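Local coordinates for aminopeptidase N family protein (Idiomarina loihiensis L2TR, PDB 4FGM) that binds zinc through an HExxH-type site and is probably a metal-dependent aminopeptidase of the M61 family, carrying a PDZ domain, at residues R328-L333 and Y571-E576; D335-V340 and G380-L385; I521-L526 and D544-H549; V485-K490 and L559-Q564. One frame throughout, in Å; residues are numbered along the deposited sequence.

Contact 1. Residues R328-L333 and Y571-E576; sequences RYLKLL and YVLSVE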
loop_
_atom_site.group_PDB
_atom_site.type_symbol
_atom_site.label_atom_id
_atom_site.label_comp_id
_atom_site.label_asym_id
_atom_site.label_seq_id
_atom_site.Cartn_x
_atom_site.Cartn_y
_atom_site.Cartn_z
ATOM N N ARG A 328 7.676 2.416 -20.963
ATOM C CA ARG A 328 7.352 2.847 -19.608
ATOM C C ARG A 328 7.237 1.646 -18.690
ATOM O O ARG A 328 7.742 1.658 -17.560
ATOM C CB ARG A 328 6.030 3.615 -19.586
ATOM C CG ARG A 328 6.177 5.067 -19.955
ATOM C CD ARG A 328 4.864 5.807 -19.859
ATOM N NE ARG A 328 5.096 7.245 -19.817
ATOM C CZ ARG A 328 5.686 7.876 -18.806
ATOM N NH1 ARG A 328 6.101 7.196 -17.747
ATOM N NH2 ARG A 328 5.870 9.188 -18.858
ATOM N N TYR A 329 6.568 0.605 -19.173
ATOM C CA TYR A 329 6.394 -0.586 -18.362
ATOM C C TYR A 329 7.721 -1.227 -17.965
ATOM O O TYR A 329 7.930 -1.560 -16.791
ATOM C CB TYR A 329 5.533 -1.631 -19.077
ATOM C CG TYR A 329 5.479 -2.904 -18.275
ATOM C CD1 TYR A 329 4.812 -2.943 -17.048
ATOM C CD2 TYR A 329 6.221 -4.020 -18.656
ATOM C CE1 TYR A 329 4.897 -4.046 -16.218
ATOM C CE2 TYR A 329 6.316 -5.130 -17.832
ATOM C CZ TYR A 329 5.658 -5.135 -16.609
ATOM O OH TYR A 329 5.805 -6.205 -15.755
ATOM N N LEU A 330 8.612 -1.405 -18.938
ATOM C CA LEU A 330 9.904 -2.035 -18.664
ATOM C C LEU A 330 10.792 -1.207 -17.745
ATOM O O LEU A 330 11.658 -1.753 -17.062
ATOM C CB LEU A 330 10.642 -2.364 -19.971
ATOM C CG LEU A 330 10.128 -3.596 -20.736
ATOM C CD1 LEU A 330 10.956 -3.790 -21.997
ATOM C CD2 LEU A 330 10.218 -4.843 -19.856
ATOM N N LYS A 331 10.587 0.105 -17.730
ATOM C CA LYS A 331 11.367 0.952 -16.844
ATOM C C LYS A 331 10.894 0.612 -15.431
ATOM O O LYS A 331 11.701 0.437 -14.517
ATOM C CB LYS A 331 11.122 2.434 -17.128
ATOM C CG LYS A 331 11.800 3.350 -16.111
ATOM C CD LYS A 331 11.295 4.780 -16.216
ATOM C CE LYS A 331 11.755 5.612 -15.027
ATOM N NZ LYS A 331 11.214 7.005 -15.072
ATOM N N LEU A 332 9.578 0.502 -15.269
ATOM C CA LEU A 332 8.996 0.163 -13.976
ATOM C C LEU A 332 9.470 -1.217 -13.529
ATOM O O LEU A 332 9.706 -1.446 -12.340
ATOM C CB LEU A 332 7.464 0.182 -14.055
ATOM C CG LEU A 332 6.789 1.552 -14.215
ATOM C CD1 LEU A 332 5.298 1.373 -14.494
ATOM C CD2 LEU A 332 7.013 2.384 -12.956
ATOM N N LEU A 333 9.610 -2.134 -14.486
ATOM C CA LEU A 333 10.057 -3.493 -14.185
ATOM C C LEU A 333 11.508 -3.465 -13.725
ATOM O O LEU A 333 11.878 -4.109 -12.742
ATOM C CB LEU A 333 9.935 -4.388 -15.421
ATOM C CG LEU A 333 9.340 -5.786 -15.206
ATOM C CD1 LEU A 333 9.535 -6.616 -16.473
ATOM C CD2 LEU A 333 9.998 -6.464 -14.021
ATOM N N TYR A 571 19.272 -2.161 -13.074
ATOM C CA TYR A 571 18.933 -3.176 -14.063
ATOM C C TYR A 571 18.070 -2.501 -15.131
ATOM O O TYR A 571 16.898 -2.212 -14.902
ATOM C CB TYR A 571 18.167 -4.343 -13.417
ATOM C CG TYR A 571 19.038 -5.277 -12.600
ATOM C CD1 TYR A 571 19.751 -4.810 -11.493
ATOM C CD2 TYR A 571 19.178 -6.622 -12.955
ATOM C CE1 TYR A 571 20.587 -5.658 -10.761
ATOM C CE2 TYR A 571 20.010 -7.478 -12.230
ATOM C CZ TYR A 571 20.713 -6.988 -11.135
ATOM O OH TYR A 571 21.558 -7.814 -10.426
ATOM N N VAL A 572 18.662 -2.234 -16.290
ATOM C CA VAL A 572 17.941 -1.593 -17.380
ATOM C C VAL A 572 17.393 -2.656 -18.338
ATOM O O VAL A 572 18.139 -3.499 -18.845
ATOM C CB VAL A 572 18.867 -0.615 -18.142
ATOM C CG1 VAL A 572 18.142 -0.021 -19.347
ATOM C CG2 VAL A 572 19.319 0.493 -17.203
ATOM N N LEU A 573 16.083 -2.614 -18.569
ATOM C CA LEU A 573 15.419 -3.574 -19.445
ATOM C C LEU A 573 14.957 -2.965 -20.757
ATOM O O LEU A 573 14.396 -1.870 -20.784
ATOM C CB LEU A 573 14.219 -4.196 -18.733
ATOM C CG LEU A 573 14.468 -5.489 -17.954
ATOM C CD1 LEU A 573 15.687 -5.347 -17.073
ATOM C CD2 LEU A 573 13.238 -5.827 -17.129
ATOM N N SER A 574 15.196 -3.692 -21.841
ATOM C CA SER A 574 14.807 -3.246 -23.172
ATOM C C SER A 574 14.450 -4.426 -24.075
ATOM O O SER A 574 14.987 -5.528 -23.934
ATOM C CB SER A 574 15.937 -2.436 -23.810
ATOM O OG SER A 574 17.149 -3.169 -23.798
ATOM N N VAL A 575 13.522 -4.190 -24.993
ATOM C CA VAL A 575 13.105 -5.219 -25.927
ATOM C C VAL A 575 14.000 -5.120 -27.158
ATOM O O VAL A 575 14.049 -4.086 -27.818
ATOM C CB VAL A 575 11.614 -5.038 -26.323
ATOM C CG1 VAL A 575 11.284 -3.567 -26.439
ATOM C CG2 VAL A 575 11.334 -5.742 -27.641
ATOM N N GLU A 576 14.726 -6.196 -27.448
ATOM C CA GLU A 576 15.624 -6.228 -28.596
ATOM C C GLU A 576 15.143 -7.198 -29.677
ATOM O O GLU A 576 15.572 -7.114 -30.826
ATOM C CB GLU A 576 17.038 -6.605 -28.142
ATOM C CG GLU A 576 17.836 -5.462 -27.507
ATOM C CD GLU A 576 18.470 -4.539 -28.539
ATOM O OE1 GLU A 576 19.107 -5.052 -29.484
ATOM O OE2 GLU A 576 18.344 -3.302 -28.401
#

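Contact 2. Residues D335-V340 and G380-L385; sequences DTLSRV and GALIAL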
loop_
_atom_site.group_PDB
_atom_site.type_symbol
_atom_site.label_atom_id
_atom_site.label_comp_id
_atom_site.label_asym_id
_atom_site.label_seq_id
_atom_site.Cartn_x
_atom_site.Cartn_y
_atom_site.Cartn_z
ATOM N N ASP A 335 13.000 -1.017 -12.397
ATOM C CA ASP A 335 13.050 -0.353 -11.093
ATOM C C ASP A 335 12.896 -1.413 -10.013
ATOM O O ASP A 335 13.711 -1.513 -9.101
ATOM C CB ASP A 335 11.915 0.678 -10.940
ATOM C CG ASP A 335 12.213 2.005 -11.632
ATOM O OD1 ASP A 335 13.340 2.186 -12.140
ATOM O OD2 ASP A 335 11.313 2.876 -11.664
ATOM N N THR A 336 11.838 -2.208 -10.136
ATOM C CA THR A 336 11.549 -3.272 -9.184
ATOM C C THR A 336 12.713 -4.248 -9.103
ATOM O O THR A 336 13.145 -4.637 -8.013
ATOM C CB THR A 336 10.284 -4.061 -9.588
ATOM O OG1 THR A 336 9.154 -3.182 -9.629
ATOM C CG2 THR A 336 10.015 -5.177 -8.593
ATOM N N LEU A 337 13.219 -4.646 -10.265
ATOM C CA LEU A 337 14.329 -5.585 -10.312
ATOM C C LEU A 337 15.534 -5.008 -9.576
ATOM O O LEU A 337 16.141 -5.677 -8.740
ATOM C CB LEU A 337 14.688 -5.902 -11.767
ATOM C CG LEU A 337 15.674 -7.048 -11.997
ATOM C CD1 LEU A 337 15.241 -8.270 -11.211
ATOM C CD2 LEU A 337 15.748 -7.364 -13.482
ATOM N N SER A 338 15.859 -3.756 -9.875
ATOM C CA SER A 338 16.993 -3.084 -9.249
ATOM C C SER A 338 16.869 -2.977 -7.730
ATOM O O SER A 338 17.849 -3.141 -7.007
ATOM C CB SER A 338 17.163 -1.684 -9.840
ATOM O OG SER A 338 17.321 -1.746 -11.243
ATOM N N ARG A 339 15.666 -2.705 -7.243
ATOM C CA ARG A 339 15.465 -2.573 -5.808
ATOM C C ARG A 339 15.678 -3.885 -5.062
ATOM O O ARG A 339 16.299 -3.908 -4.003
ATOM C CB ARG A 339 14.067 -2.024 -5.510
ATOM C CG ARG A 339 13.813 -0.632 -6.081
ATOM C CD ARG A 339 12.578 -0.011 -5.451
ATOM N NE ARG A 339 11.409 -0.877 -5.578
ATOM C CZ ARG A 339 10.507 -0.789 -6.553
ATOM N NH1 ARG A 339 10.633 0.137 -7.496
ATOM N NH2 ARG A 339 9.478 -1.628 -6.583
ATOM N N VAL A 340 15.166 -4.981 -5.608
ATOM C CA VAL A 340 15.325 -6.270 -4.953
ATOM C C VAL A 340 16.792 -6.679 -4.900
ATOM O O VAL A 340 17.273 -7.145 -3.866
ATOM C CB VAL A 340 14.532 -7.380 -5.688
ATOM C CG1 VAL A 340 14.816 -8.732 -5.057
ATOM C CG2 VAL A 340 13.043 -7.076 -5.627
ATOM N N GLY A 380 7.902 -10.398 -4.441
ATOM C CA GLY A 380 6.692 -11.117 -4.796
ATOM C C GLY A 380 6.343 -10.750 -6.229
ATOM O O GLY A 380 5.854 -11.573 -7.005
ATOM N N ALA A 381 6.614 -9.502 -6.589
ATOM C CA ALA A 381 6.325 -9.028 -7.931
ATOM C C ALA A 381 7.200 -9.754 -8.946
ATOM O O ALA A 381 6.743 -10.091 -10.038
ATOM C CB ALA A 381 6.551 -7.525 -8.016
ATOM N N LEU A 382 8.457 -9.993 -8.587
ATOM C CA LEU A 382 9.364 -10.685 -9.489
ATOM C C LEU A 382 8.974 -12.166 -9.598
ATOM O O LEU A 382 9.149 -12.792 -10.649
ATOM C CB LEU A 382 10.810 -10.529 -9.010
ATOM C CG LEU A 382 11.321 -9.083 -9.010
ATOM C CD1 LEU A 382 12.774 -9.057 -8.576
ATOM C CD2 LEU A 382 11.179 -8.475 -10.394
ATOM N N ILE A 383 8.436 -12.718 -8.514
ATOM C CA ILE A 383 7.984 -14.101 -8.514
ATOM C C ILE A 383 6.831 -14.188 -9.507
ATOM O O ILE A 383 6.788 -15.079 -10.356
ATOM C CB ILE A 383 7.476 -14.524 -7.122
ATOM C CG1 ILE A 383 8.660 -14.708 -6.171
ATOM C CG2 ILE A 383 6.630 -15.795 -7.237
ATOM C CD1 ILE A 383 8.272 -15.194 -4.785
ATOM N N ALA A 384 5.896 -13.246 -9.398
ATOM C CA ALA A 384 4.742 -13.205 -10.292
ATOM C C ALA A 384 5.211 -13.096 -11.739
ATOM O O ALA A 384 4.666 -13.750 -12.623
ATOM C CB ALA A 384 3.834 -12.014 -9.937
ATOM N N LEU A 385 6.220 -12.261 -11.975
ATOM C CA LEU A 385 6.767 -12.081 -13.317
ATOM C C LEU A 385 7.278 -13.412 -13.844
ATOM O O LEU A 385 7.029 -13.778 -14.993
ATOM C CB LEU A 385 7.929 -11.089 -13.298
ATOM C CG LEU A 385 8.791 -11.075 -14.565
ATOM C CD1 LEU A 385 8.046 -10.357 -15.685
ATOM C CD2 LEU A 385 10.119 -10.392 -14.275
#

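Contact 3. Residues I521-L526 and D544-H549; sequences IAIDHL and DTVTIH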
loop_
_atom_site.group_PDB
_atom_site.type_symbol
_atom_site.label_atom_id
_atom_site.label_comp_id
_atom_site.label_asym_id
_atom_site.label_seq_id
_atom_site.Cartn_x
_atom_site.Cartn_y
_atom_site.Cartn_z
ATOM N N ILE A 521 29.391 16.840 5.646
ATOM C CA ILE A 521 29.586 18.270 5.508
ATOM C C ILE A 521 30.646 18.635 4.465
ATOM O O ILE A 521 30.566 19.676 3.820
ATOM C CB ILE A 521 29.908 18.849 6.917
ATOM C CG1 ILE A 521 28.915 19.957 7.224
ATOM C CG2 ILE A 521 31.365 19.249 7.049
ATOM C CD1 ILE A 521 27.491 19.452 7.286
ATOM N N ALA A 522 31.636 17.770 4.291
ATOM C CA ALA A 522 32.674 18.018 3.295
ATOM C C ALA A 522 33.245 16.709 2.769
ATOM O O ALA A 522 33.255 15.697 3.467
ATOM C CB ALA A 522 33.794 18.869 3.890
ATOM N N ILE A 523 33.698 16.740 1.521
ATOM C CA ILE A 523 34.315 15.588 0.880
ATOM C C ILE A 523 35.627 16.120 0.308
ATOM O O ILE A 523 35.627 17.090 -0.450
ATOM C CB ILE A 523 33.430 15.035 -0.262
ATOM C CG1 ILE A 523 32.119 14.486 0.314
ATOM C CG2 ILE A 523 34.174 13.929 -1.015
ATOM C CD1 ILE A 523 31.034 14.310 -0.723
ATOM N N ASP A 524 36.741 15.500 0.689
ATOM C CA ASP A 524 38.057 15.930 0.223
ATOM C C ASP A 524 38.281 17.415 0.574
ATOM O O ASP A 524 38.915 18.157 -0.177
ATOM C CB ASP A 524 38.173 15.728 -1.294
ATOM C CG ASP A 524 39.607 15.544 -1.748
ATOM O OD1 ASP A 524 40.520 15.638 -0.896
ATOM O OD2 ASP A 524 39.823 15.299 -2.956
ATOM N N HIS A 525 37.744 17.832 1.717
ATOM C CA HIS A 525 37.863 19.209 2.201
ATOM C C HIS A 525 37.022 20.216 1.428
ATOM O O HIS A 525 37.182 21.419 1.604
ATOM C CB HIS A 525 39.330 19.642 2.197
ATOM C CG HIS A 525 40.222 18.709 2.950
ATOM N ND1 HIS A 525 40.268 18.676 4.328
ATOM C CD2 HIS A 525 41.044 17.720 2.523
ATOM C CE1 HIS A 525 41.078 17.708 4.716
ATOM N NE2 HIS A 525 41.562 17.111 3.640
ATOM N N LEU A 526 36.124 19.728 0.580
ATOM C CA LEU A 526 35.254 20.611 -0.194
ATOM C C LEU A 526 33.808 20.513 0.284
ATOM O O LEU A 526 33.289 19.424 0.539
ATOM C CB LEU A 526 35.338 20.266 -1.681
ATOM C CG LEU A 526 36.703 20.514 -2.321
ATOM C CD1 LEU A 526 36.668 20.122 -3.793
ATOM C CD2 LEU A 526 37.070 21.995 -2.168
ATOM N N ASP A 544 40.736 5.438 -5.085
ATOM C CA ASP A 544 41.114 6.750 -4.584
ATOM C C ASP A 544 40.636 6.916 -3.148
ATOM O O ASP A 544 39.593 6.392 -2.757
ATOM C CB ASP A 544 40.515 7.865 -5.447
ATOM C CG ASP A 544 41.186 7.983 -6.799
ATOM O OD1 ASP A 544 42.342 7.532 -6.927
ATOM O OD2 ASP A 544 40.568 8.543 -7.729
ATOM N N THR A 545 41.410 7.642 -2.356
ATOM C CA THR A 545 41.042 7.880 -0.972
ATOM C C THR A 545 40.879 9.370 -0.696
ATOM O O THR A 545 41.686 10.184 -1.128
ATOM C CB THR A 545 42.092 7.311 -0.011
ATOM O OG1 THR A 545 42.215 5.902 -0.233
ATOM C CG2 THR A 545 41.674 7.562 1.446
ATOM N N VAL A 546 39.810 9.711 0.013
ATOM C CA VAL A 546 39.532 11.091 0.376
ATOM C C VAL A 546 39.099 11.134 1.829
ATOM O O VAL A 546 38.716 10.114 2.415
ATOM C CB VAL A 546 38.402 11.697 -0.469
ATOM C CG1 VAL A 546 38.791 11.705 -1.939
ATOM C CG2 VAL A 546 37.114 10.919 -0.246
ATOM N N THR A 547 39.171 12.321 2.411
ATOM C CA THR A 547 38.768 12.507 3.786
ATOM C C THR A 547 37.324 12.990 3.775
ATOM O O THR A 547 36.938 13.790 2.925
ATOM C CB THR A 547 39.679 13.537 4.477
ATOM O OG1 THR A 547 41.006 13.005 4.547
ATOM C CG2 THR A 547 39.185 13.843 5.889
ATOM N N ILE A 548 36.521 12.478 4.700
ATOM C CA ILE A 548 35.126 12.881 4.782
ATOM C C ILE A 548 34.914 13.543 6.129
ATOM O O ILE A 548 35.388 13.038 7.147
ATOM C CB ILE A 548 34.160 11.675 4.729
ATOM C CG1 ILE A 548 34.344 10.883 3.431
ATOM C CG2 ILE A 548 32.716 12.171 4.910
ATOM C CD1 ILE A 548 33.981 11.630 2.185
ATOM N N HIS A 549 34.221 14.675 6.141
ATOM C CA HIS A 549 33.922 15.345 7.394
ATOM C C HIS A 549 32.414 15.246 7.542
ATOM O O HIS A 549 31.668 15.681 6.657
ATOM C CB HIS A 549 34.346 16.813 7.372
ATOM C CG HIS A 549 35.824 17.016 7.465
ATOM N ND1 HIS A 549 36.630 17.148 6.354
ATOM C CD2 HIS A 549 36.647 17.111 8.537
ATOM C CE1 HIS A 549 37.882 17.317 6.738
ATOM N NE2 HIS A 549 37.920 17.298 8.058
HETATM O O HOH W 1 41.151 14.010 1.276
HETATM O O HOH W 2 36.465 16.500 3.775
#

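Contact 4. Residues V485-K490 and L559-Q564; sequences VNFGAK and LELTWQ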
loop_
_atom_site.group_PDB
_atom_site.type_symbol
_atom_site.label_atom_id
_atom_site.label_comp_id
_atom_site.label_asym_id
_atom_site.label_seq_id
_atom_site.Cartn_x
_atom_site.Cartn_y
_atom_site.Cartn_z
ATOM N N VAL A 485 32.175 6.093 -9.095
ATOM C CA VAL A 485 32.238 5.751 -7.671
ATOM C C VAL A 485 30.950 6.165 -6.971
ATOM O O VAL A 485 30.165 6.958 -7.514
ATOM C CB VAL A 485 33.394 6.494 -6.944
ATOM C CG1 VAL A 485 34.708 6.193 -7.630
ATOM C CG2 VAL A 485 33.134 8.013 -6.957
ATOM N N ASN A 486 30.697 5.582 -5.803
ATOM C CA ASN A 486 29.532 5.973 -5.015
ATOM C C ASN A 486 29.705 5.591 -3.553
ATOM O O ASN A 486 30.543 4.766 -3.195
ATOM C CB ASN A 486 28.210 5.420 -5.582
ATOM C CG ASN A 486 28.059 3.933 -5.423
ATOM O OD1 ASN A 486 28.849 3.273 -4.759
ATOM N ND2 ASN A 486 27.019 3.395 -6.035
ATOM N N PHE A 487 28.925 6.227 -2.698
ATOM C CA PHE A 487 29.021 5.984 -1.274
ATOM C C PHE A 487 28.594 4.612 -0.836
ATOM O O PHE A 487 29.131 4.074 0.128
ATOM C CB PHE A 487 28.180 7.006 -0.515
ATOM C CG PHE A 487 28.778 8.373 -0.486
ATOM C CD1 PHE A 487 29.858 8.648 0.339
ATOM C CD2 PHE A 487 28.251 9.393 -1.269
ATOM C CE1 PHE A 487 30.407 9.922 0.378
ATOM C CE2 PHE A 487 28.795 10.670 -1.236
ATOM C CZ PHE A 487 29.869 10.935 -0.409
ATOM N N GLY A 488 27.643 4.035 -1.555
ATOM C CA GLY A 488 27.117 2.757 -1.131
ATOM C C GLY A 488 26.214 3.164 0.028
ATOM O O GLY A 488 26.163 2.509 1.069
ATOM N N ALA A 489 25.516 4.282 -0.166
ATOM C CA ALA A 489 24.617 4.831 0.837
ATOM C C ALA A 489 23.654 5.846 0.229
ATOM O O ALA A 489 24.028 6.634 -0.641
ATOM C CB ALA A 489 25.431 5.499 1.955
ATOM N N LYS A 490 22.410 5.834 0.688
ATOM C CA LYS A 490 21.434 6.793 0.193
ATOM C C LYS A 490 21.539 8.056 1.041
ATOM O O LYS A 490 21.919 7.995 2.206
ATOM C CB LYS A 490 20.018 6.224 0.277
ATOM C CG LYS A 490 19.678 5.212 -0.804
ATOM C CD LYS A 490 18.235 4.765 -0.680
ATOM C CE LYS A 490 17.288 5.953 -0.748
ATOM N NZ LYS A 490 15.880 5.555 -0.482
ATOM N N LEU A 559 36.702 11.360 8.840
ATOM C CA LEU A 559 36.853 9.991 8.371
ATOM C C LEU A 559 37.638 9.855 7.070
ATOM O O LEU A 559 37.749 10.795 6.281
ATOM C CB LEU A 559 35.464 9.374 8.170
ATOM C CG LEU A 559 34.482 9.486 9.342
ATOM C CD1 LEU A 559 33.095 9.022 8.927
ATOM C CD2 LEU A 559 34.992 8.649 10.497
ATOM N N GLU A 560 38.184 8.664 6.860
ATOM C CA GLU A 560 38.916 8.365 5.641
ATOM C C GLU A 560 38.060 7.383 4.840
ATOM O O GLU A 560 37.588 6.375 5.370
ATOM C CB GLU A 560 40.285 7.741 5.952
ATOM C CG GLU A 560 40.923 7.064 4.737
ATOM C CD GLU A 560 42.365 6.621 4.968
ATOM O OE1 GLU A 560 43.248 7.497 5.090
ATOM O OE2 GLU A 560 42.612 5.395 5.022
ATOM N N LEU A 561 37.843 7.688 3.569
ATOM C CA LEU A 561 37.045 6.813 2.725
ATOM C C LEU A 561 37.755 6.440 1.421
ATOM O O LEU A 561 38.354 7.287 0.745
ATOM C CB LEU A 561 35.690 7.478 2.429
ATOM C CG LEU A 561 34.695 6.756 1.518
ATOM C CD1 LEU A 561 33.301 7.291 1.785
ATOM C CD2 LEU A 561 35.078 6.945 0.046
ATOM N N THR A 562 37.700 5.160 1.079
ATOM C CA THR A 562 38.315 4.693 -0.154
ATOM C C THR A 562 37.200 4.192 -1.050
ATOM O O THR A 562 36.485 3.258 -0.697
ATOM C CB THR A 562 39.322 3.558 0.100
ATOM O OG1 THR A 562 40.337 4.016 1.004
ATOM C CG2 THR A 562 39.981 3.139 -1.215
ATOM N N TRP A 563 37.050 4.828 -2.207
ATOM C CA TRP A 563 35.997 4.468 -3.150
ATOM C C TRP A 563 36.163 3.059 -3.671
ATOM O O TRP A 563 37.193 2.726 -4.254
ATOM C CB TRP A 563 35.984 5.437 -4.332
ATOM C CG TRP A 563 35.793 6.857 -3.929
ATOM C CD1 TRP A 563 36.742 7.836 -3.895
ATOM C CD2 TRP A 563 34.570 7.462 -3.486
ATOM N NE1 TRP A 563 36.186 9.018 -3.465
ATOM C CE2 TRP A 563 34.855 8.817 -3.208
ATOM C CE3 TRP A 563 33.262 6.992 -3.302
ATOM C CZ2 TRP A 563 33.878 9.707 -2.745
ATOM C CZ3 TRP A 563 32.292 7.874 -2.843
ATOM C CH2 TRP A 563 32.605 9.218 -2.572
ATOM N N GLN A 564 35.144 2.233 -3.463
ATOM C CA GLN A 564 35.177 0.855 -3.931
ATOM C C GLN A 564 34.687 0.801 -5.365
ATOM O O GLN A 564 34.278 1.812 -5.937
ATOM C CB GLN A 564 34.255 -0.040 -3.096
ATOM C CG GLN A 564 34.705 -0.343 -1.688
ATOM C CD GLN A 564 33.701 -1.232 -0.958
ATOM O OE1 GLN A 564 32.619 -1.529 -1.475
ATOM N NE2 GLN A 564 34.054 -1.652 0.249
#

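Contact 1. Residues R328-L333 and Y571-E576
L330 and L573 meet where helix 326-342 lies against strand 570-575. The short segments run nearly antiparallel, with axes 7.3 Å apart at closest approach. The apolar contacts come first. The two leucines cross at about a right angle, with L330 CD2 4.2 Å from L573 CD2. One turn further on, L333 adds its CD1, 3.8 Å from L573 CD2. That one methyl of L573 therefore meets both helix leucines. The other methyl of L330 reaches along the strand, and its CD1 lies 4.5 Å from V575 CG1.

The second kind of contact is between leucine carbons and strand backbone. The first torsion of L330 (chi1 -76°) sets CG beside the backbone N. From there CD1 extends to the strand backbone, 4.0 Å from V575 N. L330 CB lies 3.9 Å from L573 O.

The strand's backbone pairs elsewhere: V572 and S574 bond with Q464 and M462 of strand 461-466. On the helix, R328 and K331 form salt bridges with D262. L581, W584 and L585, near the chain end, add further apolar cover.

One polar tie joins strand and helix nearby, Y571 N to S338 OG. Between the two segments themselves the chemistry is van der Waals contact of buried leucines with the strand.

Contact 2. Residues D335-V340 and G380-L385
Two helices of the M61 catalytic region pack here, 326-342 and 378-394. Their short segments cross at -125°, with axes 10.1 Å apart at closest approach. The central residue is L382. Its side chain points at a patch made by T336, L337 and V340, which lie on one side of the other helix.

The two methyls of L382 divide the patch. CD1 goes to the valine end and meets V340 tip to tip, 3.6 Å from V340 CG2. The same CD1 is 3.7 Å from L337 CD1. These two leucines cross at about a right angle. CD2 turns to the threonine end and lies 3.9 Å from T336 CG2, as the two side chains slide past each other in opposite directions.

T336 presents its methyl because CG2 stands anti to the backbone N, which leaves OG1 beside that N (chi1 -60°). OG1 bonds back to L332 O, so the hydroxyl is satisfied within its own helix. The methyl also reaches A381, with T336 CG2 4.2 Å from A381 CB. An alanine in place of L382 would probably open a gap between the helices and leave L337 and V340 without their main partner here.

The A381 side chain is about 11 Å from the bound zinc ion. A381 and A384 face helix 308-320, and I383 packs on helix 437-445. Strand 570-575 also lies against helix 326-342, and L337 touches Y571 and L573 of that strand.

Contact 3. Residues I521-L526 and D544-H549
A522 and I523 pair with H549 and I548 in an antiparallel part of the PDZ-type domain. The pairing includes a classic beta bulge. I521 N and A522 N both bond to H549 O, at 2.7 Å and 3.2 Å, and both donors lie in the carbonyl plane. In return, H549 N bonds to A522 O at 3.0 Å and is almost straight (175°). D524 N closes the paired region on T547 O, at 2.8 Å. D524 is already part of the type I' turn, I523 to L526, that reverses the chain.

The tight side is the buried face with I523, V546 and I548. I523 and I548 form a non-hydrogen-bonded pair. Their side chains lie side by side and point the same way, and I548 CD1 is 3.9 Å from I523 CG1. F487 and L561 add to this core from outside the pair.

At the turn end D524 crosses V546 at about a right angle, and its OD2 bonds to Y540 OH. One water joins D524 OD1 to T547 N and so links turn and strand.

The side with H525 and H549 is looser and wetter. H525 is exposed on the turn, and its ring meets that of H549 obliquely, with planes at 58°. H525 ND1 lies 3.7 Å from H549 CE1, at the edge of the H549 ring. A second water has three partners, one in the turn and two on the strand. It accepts from H525 N, donates to T547 O, and lies 2.7 Å from H549 ND1.

Contact 4. Residues V485-K490 and L559-Q564
W563 is held between V485 and L561, with F487 beyond its far rim. V485 CG2 makes a CH-pi contact over one face, 4.0 Å from the centroid of the six-membered ring. L561 CD2 covers the opposite face, over the centre of the ring. V485 CG1 packs on the root of the indole, 3.6 Å from W563 CB. At the rim, W563 CE3 lies 3.5 Å from N486 O, near the ring plane.

The indole also points its edge at the face of F487. The planes are at 60°, and W563 CH2 is 3.7 Å from F487 CE1. This is an edge-to-face pair. The residues belong to the core of the PDZ-type domain, where the chain leading into strand 489-494 passes the end of strand 555-562. F487 CD1 also meets L561 CD1 at 4.0 Å. An alanine in place of W563 would probably leave the F487 face without its aromatic partner and open a gap between V485 and L561.

Farther out, D471 accepts bonds from F487 N, G488 N and A489 N, which is consistent with D471 holding the backbone at F487-A489 in place. Y540 stacks on W563. I520 and I523 of strand 519-523 touch F487.

The contacts form two groups. Contacts 1 and 2 share helix 326-342 and have centres about 12 Å apart. They touch where L333 packs on L385. Contacts 3 and 4 have centres about 10 Å apart and touch in the PDZ-type domain, on neighbouring strands 545-552 and 555-562, joined by backbone bonds such as I548 N to L559 O. The groups do not touch. Their centres are about 27 to 36 Å apart, and the nearest atoms of contacts 2 and 4 are about 8 Å apart. Along the chain, contact 2 closes first; contact 4 then spans contact 3, and contact 1 encloses them all. After the PDZ-type domain the chain therefore returns to the catalytic region through strand 570-575.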